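Local atomic coordinates of polyketide synthase/nonribosomal peptide synthetase hybrid RzxB (PDB entry 5IL6), a protein that probably dehydrates beta-hydroxyacyl intermediates during rhizoxin assembly, as the dehydratase domain of a trans-AT polyketide synthase hybrid. Residues Ala55-Ile60 against Ala232-Cys237. Sequence-based numbering, arbitrary orientation.
Sequences AMIVMI and AGLGQC
Ile57 meets Leu234 and Cys237 with two separate branches, one for each partner. Its CD1 methyl lies 3.7 Å from Leu234 CD2, while CG2 approaches Cys237 SG at 3.9 Å. With chi1 at -70°, CG2 stands anti to the backbone N and CG1 anti to the carbonyl carbon, which sends the two branches to different partners, and the extended second torsion carries CD1 away from the helix. Leu234 reaches back in a similarly stretched form, CG anti to its own N and CD2 continuing the line. Both chains being extended, they meet methyl to methyl at their ends; the two side chains cross at about a right angle. Cys237 comes in beside Leu234: its CB packs 3.7 Å from the same Leu234 CD2, and SG goes on to CG2 of Ile57. Helix 53-67 is the central helix of the first of two hotdog folds in this dehydratase, and strand 230-239 belongs to the second; the strand pairs antiparallel with 77-85 where the two halves join, and backbone hydrogen bonds link Leu234 with Leu83 and Gly235 with Asp82. Between Leu234 and Cys237 the strand turns a corner at Gly235, and Gly235 and Gln236 form a classic beta bulge opposite Asn279. Despite that bend, the CB atoms of Leu234 and Cys237 both still point toward the helix. No hydrogen bond crosses between the two segments; the touching residues are all buried and their contact is apolar, covering 103 Å² over both sides. Ile57 also packs on Leu83 and Trp85 of strand 77-85, and on Leu207 and Met211 of helix 204-212, while Leu234 leans on Leu278 and Leu281 of strand 274-284.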
# COMPACT_ATOMS: atom_id res chain seq x y z
N ALA A 55 -0.79 -1.76 -3.81
CA ALA A 55 -0.25 -2.75 -4.73
C ALA A 55 1.03 -2.25 -5.39
O ALA A 55 1.93 -3.04 -5.69
CB ALA A 55 -1.29 -3.10 -5.79
N MET A 56 1.14 -0.94 -5.62
CA MET A 56 2.35 -0.41 -6.23
C MET A 56 3.52 -0.48 -5.26
O MET A 56 4.66 -0.69 -5.68
CB MET A 56 2.12 1.02 -6.70
CG MET A 56 1.07 1.10 -7.80
SD MET A 56 0.92 2.74 -8.53
CE MET A 56 -0.71 2.61 -9.26
N ILE A 57 3.26 -0.32 -3.96
CA ILE A 57 4.31 -0.51 -2.96
C ILE A 57 4.83 -1.95 -3.01
O ILE A 57 6.04 -2.20 -2.97
CB ILE A 57 3.80 -0.15 -1.56
CG1 ILE A 57 3.59 1.36 -1.45
CG2 ILE A 57 4.75 -0.65 -0.47
CD1 ILE A 57 2.89 1.81 -0.18
N VAL A 58 3.91 -2.91 -3.08
CA VAL A 58 4.30 -4.31 -3.15
C VAL A 58 5.10 -4.58 -4.42
O VAL A 58 6.06 -5.36 -4.41
CB VAL A 58 3.06 -5.22 -3.06
CG1 VAL A 58 3.43 -6.68 -3.32
CG2 VAL A 58 2.39 -5.07 -1.70
N MET A 59 4.72 -3.94 -5.52
CA MET A 59 5.45 -4.12 -6.77
C MET A 59 6.88 -3.61 -6.64
O MET A 59 7.82 -4.23 -7.16
CB MET A 59 4.71 -3.41 -7.89
CG MET A 59 5.29 -3.65 -9.28
SD MET A 59 4.36 -2.80 -10.58
CE MET A 59 2.68 -2.99 -9.99
N ILE A 60 7.07 -2.48 -5.96
CA ILE A 60 8.42 -1.97 -5.73
C ILE A 60 9.21 -2.94 -4.87
O ILE A 60 10.38 -3.22 -5.15
CB ILE A 60 8.35 -0.57 -5.09
CG1 ILE A 60 7.69 0.42 -6.06
CG2 ILE A 60 9.75 -0.09 -4.71
CD1 ILE A 60 7.40 1.78 -5.46
N ALA A 232 -1.66 9.85 -1.49
CA ALA A 232 -0.93 10.66 -2.45
C ALA A 232 0.57 10.63 -2.24
O ALA A 232 1.31 10.77 -3.22
CB ALA A 232 -1.41 12.12 -2.38
N GLY A 233 1.04 10.46 -1.01
CA GLY A 233 2.46 10.42 -0.74
C GLY A 233 2.75 9.55 0.47
O GLY A 233 1.88 9.32 1.31
N LEU A 234 3.99 9.08 0.54
CA LEU A 234 4.44 8.26 1.65
C LEU A 234 5.89 8.60 1.96
O LEU A 234 6.75 8.47 1.08
CB LEU A 234 4.28 6.77 1.33
CG LEU A 234 4.78 5.78 2.39
CD1 LEU A 234 4.26 6.14 3.78
CD2 LEU A 234 4.36 4.37 2.02
N GLY A 235 6.15 9.03 3.19
CA GLY A 235 7.50 9.39 3.58
C GLY A 235 8.44 8.19 3.58
O GLY A 235 9.55 8.25 3.04
N GLN A 236 8.00 7.09 4.18
CA GLN A 236 8.80 5.87 4.22
C GLN A 236 7.89 4.66 4.34
O GLN A 236 6.87 4.70 5.03
CB GLN A 236 9.77 5.85 5.41
CG GLN A 236 10.86 6.89 5.41
CD GLN A 236 11.76 6.74 6.61
OE1 GLN A 236 11.35 6.99 7.74
NE2 GLN A 236 13.00 6.30 6.38
N CYS A 237 8.29 3.57 3.69
CA CYS A 237 7.72 2.25 3.93
C CYS A 237 8.88 1.31 4.20
O CYS A 237 9.71 1.07 3.32
CB CYS A 237 6.89 1.75 2.74
SG CYS A 237 6.15 0.13 3.04